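Local coordinates for guanine nucleotide exchange protein (Legionella pneumophila, PDB 1XSZ) that probably acts as a guanine nucleotide exchange factor for ADP-ribosylation factors, its Sec7 domain carrying a capping domain over the active site, at residues A[89-97]-A[136-144]; A[239-250]-A[260-270]. All blocks are in the same frame, centred on the assembly; numbering follows the deposited sequence. Where two conformers were deposited one is given.

Interaction 1 (A[89-97]-A[136-144])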
loop_
_atom_site.group_PDB
_atom_site.type_symbol
_atom_site.label_atom_id
_atom_site.label_comp_id
_atom_site.label_asym_id
_atom_site.label_seq_id
_atom_site.Cartn_x
_atom_site.Cartn_y
_atom_site.Cartn_z
ATOM N N PHE A 89 11.543 3.855 20.835
ATOM C CA PHE A 89 11.382 3.799 19.386
ATOM C C PHE A 89 10.517 2.610 18.972
ATOM O O PHE A 89 9.577 2.761 18.191
ATOM C CB PHE A 89 12.746 3.686 18.702
ATOM C CG PHE A 89 12.661 3.569 17.207
ATOM C CD1 PHE A 89 12.476 4.700 16.419
ATOM C CD2 PHE A 89 12.724 2.325 16.589
ATOM C CE1 PHE A 89 12.353 4.601 15.036
ATOM C CE2 PHE A 89 12.601 2.216 15.201
ATOM C CZ PHE A 89 12.417 3.350 14.428
ATOM N N VAL A 90 10.834 1.434 19.500
ATOM C CA VAL A 90 10.085 0.239 19.144
ATOM C C VAL A 90 8.641 0.321 19.605
ATOM O O VAL A 90 7.740 -0.075 18.875
ATOM C CB VAL A 90 10.765 -1.029 19.699
ATOM C CG1 VAL A 90 9.918 -2.262 19.402
ATOM C CG2 VAL A 90 12.139 -1.186 19.047
ATOM N N GLU A 91 8.405 0.841 20.805
ATOM C CA GLU A 91 7.033 0.935 21.291
ATOM C C GLU A 91 6.239 1.934 20.456
ATOM O O GLU A 91 5.063 1.712 20.168
ATOM C CB GLU A 91 7.003 1.340 22.764
ATOM C CG GLU A 91 5.610 1.292 23.392
ATOM C CD GLU A 91 5.011 -0.109 23.433
ATOM O OE1 GLU A 91 3.860 -0.247 23.900
ATOM O OE2 GLU A 91 5.680 -1.071 23.006
ATOM N N GLY A 92 6.876 3.032 20.064
ATOM C CA GLY A 92 6.191 4.016 19.243
ATOM C C GLY A 92 5.813 3.410 17.904
ATOM O O GLY A 92 4.691 3.584 17.424
ATOM N N LEU A 93 6.750 2.690 17.296
ATOM C CA LEU A 93 6.482 2.062 16.007
ATOM C C LEU A 93 5.379 1.012 16.152
ATOM O O LEU A 93 4.532 0.873 15.267
ATOM C CB LEU A 93 7.767 1.435 15.460
ATOM C CG LEU A 93 7.708 0.758 14.085
ATOM C CD1 LEU A 93 7.036 1.658 13.058
ATOM C CD2 LEU A 93 9.129 0.430 13.645
ATOM N N ARG A 94 5.384 0.269 17.256
ATOM C CA ARG A 94 4.356 -0.746 17.474
ATOM C C ARG A 94 2.984 -0.086 17.565
ATOM O O ARG A 94 2.015 -0.553 16.961
ATOM C CB ARG A 94 4.631 -1.537 18.757
ATOM C CG ARG A 94 3.679 -2.711 18.952
ATOM C CD ARG A 94 4.097 -3.573 20.138
ATOM N NE ARG A 94 3.388 -4.850 20.174
ATOM C CZ ARG A 94 2.102 -4.990 20.481
ATOM N NH1 ARG A 94 1.369 -3.929 20.787
ATOM N NH2 ARG A 94 1.549 -6.195 20.483
ATOM N N THR A 95 2.903 1.002 18.321
ATOM C CA THR A 95 1.646 1.722 18.474
ATOM C C THR A 95 1.163 2.246 17.125
ATOM O O THR A 95 -0.021 2.146 16.787
ATOM C CB THR A 95 1.818 2.893 19.456
ATOM O OG1 THR A 95 2.119 2.371 20.759
ATOM C CG2 THR A 95 0.549 3.732 19.518
ATOM N N PHE A 96 2.087 2.788 16.345
ATOM C CA PHE A 96 1.755 3.322 15.036
ATOM C C PHE A 96 1.213 2.228 14.109
ATOM O O PHE A 96 0.128 2.364 13.542
ATOM C CB PHE A 96 2.998 3.975 14.419
ATOM C CG PHE A 96 2.787 4.506 13.028
ATOM C CD1 PHE A 96 3.128 3.738 11.914
ATOM C CD2 PHE A 96 2.239 5.771 12.831
ATOM C CE1 PHE A 96 2.924 4.233 10.618
ATOM C CE2 PHE A 96 2.030 6.273 11.545
ATOM C CZ PHE A 96 2.375 5.501 10.436
ATOM N N LEU A 97 1.955 1.137 13.968
ATOM C CA LEU A 97 1.520 0.068 13.073
ATOM C C LEU A 97 0.186 -0.559 13.461
ATOM O O LEU A 97 -0.613 -0.911 12.589
ATOM C CB LEU A 97 2.601 -1.011 12.977
ATOM C CG LEU A 97 3.913 -0.539 12.342
ATOM C CD1 LEU A 97 4.967 -1.615 12.515
ATOM C CD2 LEU A 97 3.694 -0.201 10.867
ATOM N N LEU A 136 15.311 4.286 8.245
ATOM C CA LEU A 136 16.145 3.093 8.159
ATOM C C LEU A 136 15.885 2.197 9.372
ATOM O O LEU A 136 15.692 0.988 9.236
ATOM C CB LEU A 136 17.631 3.472 8.107
ATOM C CG LEU A 136 18.611 2.297 8.227
ATOM C CD1 LEU A 136 18.464 1.375 7.028
ATOM C CD2 LEU A 136 20.037 2.822 8.325
ATOM N N LEU A 137 15.878 2.791 10.559
ATOM C CA LEU A 137 15.645 2.033 11.781
ATOM C C LEU A 137 14.268 1.373 11.747
ATOM O O LEU A 137 14.119 0.215 12.139
ATOM C CB LEU A 137 15.736 2.957 12.996
ATOM C CG LEU A 137 16.164 2.320 14.315
ATOM C CD1 LEU A 137 17.590 1.786 14.205
ATOM C CD2 LEU A 137 16.079 3.367 15.407
ATOM N N ALA A 138 13.270 2.115 11.277
ATOM C CA ALA A 138 11.913 1.597 11.199
ATOM C C ALA A 138 11.781 0.391 10.280
ATOM O O ALA A 138 11.252 -0.641 10.700
ATOM C CB ALA A 138 10.947 2.698 10.769
ATOM N N PHE A 139 12.262 0.493 9.040
ATOM C CA PHE A 139 12.099 -0.655 8.165
ATOM C C PHE A 139 13.022 -1.810 8.540
ATOM O O PHE A 139 12.673 -2.969 8.332
ATOM C CB PHE A 139 12.143 -0.249 6.664
ATOM C CG PHE A 139 13.513 -0.005 6.089
ATOM C CD1 PHE A 139 14.392 -1.057 5.866
ATOM C CD2 PHE A 139 13.872 1.273 5.653
ATOM C CE1 PHE A 139 15.608 -0.851 5.207
ATOM C CE2 PHE A 139 15.088 1.490 4.993
ATOM C CZ PHE A 139 15.952 0.422 4.770
ATOM N N GLN A 140 14.172 -1.519 9.143
ATOM C CA GLN A 140 15.054 -2.592 9.586
ATOM C C GLN A 140 14.353 -3.331 10.736
ATOM O O GLN A 140 14.402 -4.556 10.812
ATOM C CB GLN A 140 16.404 -2.033 10.062
ATOM C CG GLN A 140 17.325 -1.539 8.953
ATOM C CD GLN A 140 17.890 -2.660 8.102
ATOM O OE1 GLN A 140 18.109 -3.769 8.581
ATOM N NE2 GLN A 140 18.153 -2.365 6.837
ATOM N N THR A 141 13.685 -2.592 11.622
ATOM C CA THR A 141 12.981 -3.213 12.741
ATOM C C THR A 141 11.804 -4.049 12.240
ATOM O O THR A 141 11.529 -5.121 12.773
ATOM C CB THR A 141 12.498 -2.150 13.748
ATOM O OG1 THR A 141 13.629 -1.397 14.209
ATOM C CG2 THR A 141 11.832 -2.813 14.950
ATOM N N ILE A 142 11.116 -3.562 11.210
ATOM C CA ILE A 142 10.010 -4.321 10.635
ATOM C C ILE A 142 10.556 -5.626 10.033
ATOM O O ILE A 142 9.966 -6.689 10.214
ATOM C CB ILE A 142 9.263 -3.476 9.581
ATOM C CG1 ILE A 142 8.477 -2.374 10.303
ATOM C CG2 ILE A 142 8.321 -4.353 8.750
ATOM C CD1 ILE A 142 7.929 -1.304 9.391
ATOM N N MET A 143 11.690 -5.561 9.336
ATOM C CA MET A 143 12.266 -6.785 8.784
ATOM C C MET A 143 12.712 -7.710 9.911
ATOM O O MET A 143 12.539 -8.930 9.834
ATOM C CB MET A 143 13.483 -6.493 7.894
ATOM C CG MET A 143 13.162 -5.870 6.547
ATOM S SD MET A 143 14.567 -5.898 5.395
ATOM C CE MET A 143 15.687 -4.775 6.192
ATOM N N LEU A 144 13.307 -7.135 10.951
ATOM C CA LEU A 144 13.785 -7.927 12.076
ATOM C C LEU A 144 12.631 -8.648 12.778
ATOM O O LEU A 144 12.790 -9.774 13.254
ATOM C CB LEU A 144 14.546 -7.027 13.061
ATOM C CG LEU A 144 15.213 -7.717 14.248
ATOM C CD1 LEU A 144 16.200 -8.771 13.754
ATOM C CD2 LEU A 144 15.937 -6.673 15.085
#
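Phe89, Leu93 and Leu97 of helix 89-98 form a ridge that packs on Leu137, Ala138, Thr141 and Ile142 of helix 131-149, a steep helix crossing in the interior of the all-helical Sec7 domain. The axes of the two segments come within 11.0 Å and cross at -76°; the backbones are nearest at Leu93 with Ala138 and Val90 with Thr141, while the larger side-chain contact is made by Phe89. With CG anti to the backbone N (chi1 178°), its ring is held out to the second helix, and Leu137 CD2 sits over the middle of one face, 3.6 Å from the ring centroid and only 7° off the normal, a CH-pi contact. Phe89 CZ, at the far end of the ring, lies 3.6 Å from Leu137 CB and, at the ring edge, 3.5 Å from the backbone N of Ala138. One turn on, Leu93 CD2 lies 4.1 Å from the small Ala138 CB; Leu97 CD1 then meets Ile142 CG1 at 4.2 Å. Thr141 turns its hydroxyl back onto its own helix, OG1 donating to Leu137 O at 2.7 Å, while Thr141 N bonds the same oxygen from the opposite face of the carbonyl plane. Leu185 of helix 179-191 touches Val90, Leu137 and Thr141, and Tyr120 meets the Phe89 ring edge-to-face. Val113 of helix 106-123 lies against Ala138 and Ile142, and Ile142 also touches Phe257 of the capping domain. All touching residues are buried, and the one polar side chain among them spends its proton within its own helix. The two helices are therefore held together here by dispersion and the burial of apolar side chains, with a leucine methyl laid on an aromatic face and the Ala138 CB between Leu93 CD2 and Phe89 CZ.

Interaction 2 (A[239-250]-A[260-270])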
loop_
_atom_site.group_PDB
_atom_site.type_symbol
_atom_site.label_atom_id
_atom_site.label_comp_id
_atom_site.label_asym_id
_atom_site.label_seq_id
_atom_site.Cartn_x
_atom_site.Cartn_y
_atom_site.Cartn_z
ATOM N N ILE A 239 -4.658 -4.440 -25.064
ATOM C CA ILE A 239 -4.445 -2.997 -25.017
ATOM C C ILE A 239 -4.040 -2.417 -26.369
ATOM O O ILE A 239 -3.730 -3.155 -27.306
ATOM C CB ILE A 239 -3.376 -2.623 -23.970
ATOM C CG1 ILE A 239 -2.026 -3.223 -24.362
ATOM C CG2 ILE A 239 -3.808 -3.118 -22.596
ATOM C CD1 ILE A 239 -0.908 -2.893 -23.404
ATOM N N GLY A 240 -4.040 -1.092 -26.460
ATOM C CA GLY A 240 -3.690 -0.434 -27.705
ATOM C C GLY A 240 -2.228 -0.531 -28.095
ATOM O O GLY A 240 -1.459 -1.289 -27.504
ATOM N N ASP A 241 -1.851 0.244 -29.107
ATOM C CA ASP A 241 -0.478 0.265 -29.592
ATOM C C ASP A 241 0.191 1.560 -29.143
ATOM O O ASP A 241 1.365 1.795 -29.427
ATOM C CB ASP A 241 -0.458 0.183 -31.123
ATOM C CG ASP A 241 -1.193 -1.037 -31.655
ATOM O OD1 ASP A 241 -1.237 -1.211 -32.892
ATOM O OD2 ASP A 241 -1.726 -1.822 -30.842
ATOM N N ASN A 242 -0.564 2.394 -28.433
ATOM C CA ASN A 242 -0.054 3.673 -27.951
ATOM C C ASN A 242 0.107 3.714 -26.435
ATOM O O ASN A 242 0.032 4.783 -25.829
ATOM C CB ASN A 242 -0.988 4.805 -28.386
ATOM C CG ASN A 242 -1.196 4.845 -29.886
ATOM O OD1 ASN A 242 -0.245 4.992 -30.653
ATOM N ND2 ASN A 242 -2.447 4.710 -30.312
ATOM N N VAL A 243 0.325 2.555 -25.826
ATOM C CA VAL A 243 0.495 2.492 -24.381
ATOM C C VAL A 243 1.971 2.488 -24.011
ATOM O O VAL A 243 2.730 1.618 -24.441
ATOM C CB VAL A 243 -0.171 1.231 -23.785
ATOM C CG1 VAL A 243 0.036 1.195 -22.273
ATOM C CG2 VAL A 243 -1.655 1.229 -24.106
ATOM N N LYS A 244 2.371 3.476 -23.217
ATOM C CA LYS A 244 3.750 3.584 -22.771
ATOM C C LYS A 244 3.820 3.054 -21.347
ATOM O O LYS A 244 2.808 3.012 -20.644
ATOM C CB LYS A 244 4.215 5.043 -22.802
ATOM C CG LYS A 244 3.443 5.962 -21.869
ATOM C CD LYS A 244 4.064 7.348 -21.810
ATOM C CE LYS A 244 3.337 8.231 -20.806
ATOM N NZ LYS A 244 3.972 9.572 -20.679
ATOM N N THR A 245 5.010 2.651 -20.925
ATOM C CA THR A 245 5.182 2.117 -19.582
ATOM C C THR A 245 6.447 2.586 -18.890
ATOM O O THR A 245 7.446 2.915 -19.532
ATOM C CB THR A 245 5.223 0.579 -19.591
ATOM O OG1 THR A 245 6.260 0.132 -20.477
ATOM C CG2 THR A 245 3.893 0.008 -20.039
ATOM N N THR A 246 6.376 2.617 -17.565
ATOM C CA THR A 246 7.501 2.967 -16.714
ATOM C C THR A 246 7.429 1.911 -15.626
ATOM O O THR A 246 6.338 1.456 -15.269
ATOM C CB THR A 246 7.368 4.377 -16.084
ATOM O OG1 THR A 246 6.153 4.467 -15.332
ATOM C CG2 THR A 246 7.380 5.447 -17.165
ATOM N N VAL A 247 8.582 1.493 -15.122
ATOM C CA VAL A 247 8.622 0.476 -14.084
ATOM C C VAL A 247 9.316 0.979 -12.831
ATOM O O VAL A 247 10.440 1.478 -12.888
ATOM C CB VAL A 247 9.358 -0.792 -14.568
ATOM C CG1 VAL A 247 9.428 -1.818 -13.437
ATOM C CG2 VAL A 247 8.644 -1.379 -15.778
ATOM N N ASP A 248 8.626 0.855 -11.702
ATOM C CA ASP A 248 9.168 1.251 -10.408
ATOM C C ASP A 248 9.784 0.007 -9.795
ATOM O O ASP A 248 9.069 -0.920 -9.414
ATOM C CB ASP A 248 8.060 1.757 -9.483
ATOM C CG ASP A 248 7.872 3.253 -9.556
ATOM O OD1 ASP A 248 7.651 3.775 -10.667
ATOM O OD2 ASP A 248 7.940 3.910 -8.496
ATOM N N GLN A 249 11.108 -0.030 -9.712
ATOM C CA GLN A 249 11.778 -1.179 -9.126
ATOM C C GLN A 249 11.488 -1.215 -7.629
ATOM O O GLN A 249 11.312 -0.176 -6.993
ATOM C CB GLN A 249 13.285 -1.102 -9.373
ATOM C CG GLN A 249 13.680 -1.204 -10.844
ATOM C CD GLN A 249 13.169 -2.472 -11.503
ATOM O OE1 GLN A 249 13.271 -3.562 -10.942
ATOM N NE2 GLN A 249 12.626 -2.336 -12.709
ATOM N N PRO A 250 11.430 -2.417 -7.049
ATOM C CA PRO A 250 11.151 -2.583 -5.620
ATOM C C PRO A 250 12.330 -2.336 -4.685
ATOM O O PRO A 250 13.448 -2.778 -4.954
ATOM C CB PRO A 250 10.691 -4.028 -5.542
ATOM C CG PRO A 250 11.603 -4.691 -6.549
ATOM C CD PRO A 250 11.520 -3.729 -7.719
ATOM N N TYR A 260 7.240 -8.032 -2.935
ATOM C CA TYR A 260 7.077 -7.034 -3.982
ATOM C C TYR A 260 8.179 -7.121 -5.035
ATOM O O TYR A 260 9.370 -7.200 -4.698
ATOM C CB TYR A 260 7.078 -5.648 -3.326
ATOM C CG TYR A 260 6.829 -4.461 -4.227
ATOM C CD1 TYR A 260 5.729 -4.410 -5.091
ATOM C CD2 TYR A 260 7.653 -3.335 -4.147
ATOM C CE1 TYR A 260 5.460 -3.260 -5.843
ATOM C CE2 TYR A 260 7.393 -2.195 -4.884
ATOM C CZ TYR A 260 6.302 -2.154 -5.730
ATOM O OH TYR A 260 6.062 -1.013 -6.455
ATOM N N LYS A 261 7.775 -7.101 -6.302
ATOM C CA LYS A 261 8.713 -7.156 -7.419
ATOM C C LYS A 261 8.645 -5.892 -8.273
ATOM O O LYS A 261 9.343 -5.780 -9.285
ATOM C CB LYS A 261 8.444 -8.383 -8.297
ATOM C CG LYS A 261 8.651 -9.707 -7.586
ATOM C CD LYS A 261 8.810 -10.857 -8.569
ATOM C CE LYS A 261 10.097 -10.717 -9.370
ATOM N NZ LYS A 261 10.311 -11.878 -10.278
ATOM N N GLY A 262 7.803 -4.942 -7.872
ATOM C CA GLY A 262 7.683 -3.699 -8.608
ATOM C C GLY A 262 6.298 -3.379 -9.139
ATOM O O GLY A 262 5.390 -4.222 -9.107
ATOM N N THR A 263 6.139 -2.151 -9.621
ATOM C CA THR A 263 4.884 -1.675 -10.186
ATOM C C THR A 263 5.121 -1.119 -11.584
ATOM O O THR A 263 6.044 -0.332 -11.804
ATOM C CB THR A 263 4.268 -0.556 -9.329
ATOM O OG1 THR A 263 3.995 -1.059 -8.020
ATOM C CG2 THR A 263 2.973 -0.049 -9.955
ATOM N N ILE A 264 4.291 -1.544 -12.526
ATOM C CA ILE A 264 4.382 -1.072 -13.899
ATOM C C ILE A 264 3.236 -0.095 -14.094
ATOM O O ILE A 264 2.093 -0.398 -13.744
ATOM C CB ILE A 264 4.208 -2.229 -14.905
ATOM C CG1 ILE A 264 5.249 -3.314 -14.636
ATOM C CG2 ILE A 264 4.321 -1.699 -16.337
ATOM C CD1 ILE A 264 4.987 -4.610 -15.370
ATOM N N THR A 265 3.532 1.085 -14.624
ATOM C CA THR A 265 2.490 2.067 -14.875
ATOM C C THR A 265 2.269 2.169 -16.378
ATOM O O THR A 265 3.199 2.454 -17.140
ATOM C CB THR A 265 2.856 3.458 -14.315
ATOM O OG1 THR A 265 3.010 3.369 -12.892
ATOM C CG2 THR A 265 1.758 4.464 -14.628
ATOM N N LEU A 266 1.037 1.902 -16.797
ATOM C CA LEU A 266 0.662 1.965 -18.207
ATOM C C LEU A 266 -0.067 3.268 -18.478
ATOM O O LEU A 266 -1.001 3.627 -17.763
ATOM C CB LEU A 266 -0.262 0.802 -18.577
ATOM C CG LEU A 266 0.318 -0.610 -18.623
ATOM C CD1 LEU A 266 0.783 -1.042 -17.245
ATOM C CD2 LEU A 266 -0.742 -1.558 -19.142
ATOM N N THR A 267 0.356 3.977 -19.516
ATOM C CA THR A 267 -0.282 5.232 -19.871
ATOM C C THR A 267 -0.512 5.280 -21.373
ATOM O O THR A 267 0.420 5.085 -22.153
ATOM C CB THR A 267 0.588 6.444 -19.474
ATOM O OG1 THR A 267 0.895 6.381 -18.076
ATOM C CG2 THR A 267 -0.152 7.741 -19.761
ATOM N N ASP A 268 -1.755 5.519 -21.776
ATOM C CA ASP A 268 -2.078 5.610 -23.195
ATOM C C ASP A 268 -1.755 7.037 -23.623
ATOM O O ASP A 268 -2.354 7.992 -23.129
ATOM C CB ASP A 268 -3.561 5.308 -23.427
ATOM C CG ASP A 268 -3.917 5.243 -24.900
ATOM O OD1 ASP A 268 -3.731 6.259 -25.603
ATOM O OD2 ASP A 268 -4.381 4.176 -25.354
ATOM N N ASN A 269 -0.800 7.175 -24.538
ATOM C CA ASN A 269 -0.369 8.486 -25.015
ATOM C C ASN A 269 -1.427 9.292 -25.759
ATOM O O ASN A 269 -1.248 10.489 -25.984
ATOM C CB ASN A 269 0.865 8.334 -25.909
ATOM C CG ASN A 269 2.069 7.805 -25.155
ATOM O OD1 ASN A 269 2.504 8.396 -24.167
ATOM N ND2 ASN A 269 2.615 6.688 -25.621
ATOM N N LYS A 270 -2.528 8.650 -26.134
ATOM C CA LYS A 270 -3.583 9.343 -26.866
ATOM C C LYS A 270 -4.821 9.667 -26.036
ATOM O O LYS A 270 -5.426 10.725 -26.207
ATOM C CB LYS A 270 -3.987 8.522 -28.093
ATOM C CG LYS A 270 -2.856 8.313 -29.086
ATOM C CD LYS A 270 -2.330 9.645 -29.606
ATOM C CE LYS A 270 -1.086 9.453 -30.457
ATOM N NZ LYS A 270 0.027 8.847 -29.674
HETATM O O HOH W 1 -3.419 2.703 -27.438
HETATM O O HOH W 2 5.208 2.450 -11.798
HETATM O O HOH W 3 8.290 0.577 -6.474
#
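Lys244, Thr246 and Asp248 pair with Thr267, Thr265 and Thr263 as the hydrogen-bonded pairs of two antiparallel strands, 243-248 and 260-268. Each pair exchanges two backbone bonds; Asp248 N to Thr263 O is short and almost straight (2.8 Å, 176°), whereas Thr246 N to Thr265 O is longer and more bent. Asn269 N donates to Asn242 O at 2.8 Å, carrying the ladder just past the strand ends. On the face bearing these residues, Lys244 and Thr267 run side by side. Lys244 starts with CG between its own backbone N and carbonyl carbon (chi1 63°) and then extends, which brings CE to 3.5 Å from Thr267 CB; Asn269 crosses this chain at about a right angle. Thr267 OG1 itself bonds Gln274 on the next strand. The other face is more apolar: Val243 CG1 packs on Leu266 CB at 3.7 Å, Thr245 lies alongside Leu266, and Val247 CG2 is 4.1 Å from Ile264 CG1. Leu221 and Phe224 of helix 216-224 cover Ile264 there. At one end Pro250 CB meets the Tyr260 ring obliquely, 3.4 Å from CD2, and Tyr260 OH and Thr263 OG1 share a hydrogen bond of 2.6 Å. Gly262, at phi 121°, takes a backbone shape suited to glycine. A water donates to Asp248 OD1 and Thr263 O and accepts from Thr265 OG1, stitching the strands on the threonine face. At the other end a second water links Asn242 N to Asp268 OD2, and Asp268 OD1 accepts from Lys270 N at 2.7 Å in an Asx turn. Joined through helix 252-258, the pair forms one margin of the capping domain's antiparallel sheet: 243-248 is outermost within the chain, and 260-268 continues the bonding to strand 274-280.

Overall arrangement
From the N terminus, the chain first closes a loop at interaction 1, where helices 89-98 and 131-149 meet after a largely helical excursion that includes helix 106-123. It then leaves the Sec7 region through helix 179-191 and enters the capping domain, where interaction 2 closes a shorter loop round helix 252-258. The two loops follow in series, neither nesting nor crossing; the centres of interaction 1 and interaction 2 are about 32 Å apart, and the nearest atoms of interactions 1 and 2 about 10 Å. The connecting elements nevertheless join the domains: helix 252-258 leans on Phe139, Ile142 and Met143 of interaction 1, while helix 106-123 touches Asp248, Tyr260 and Thr263 of interaction 2.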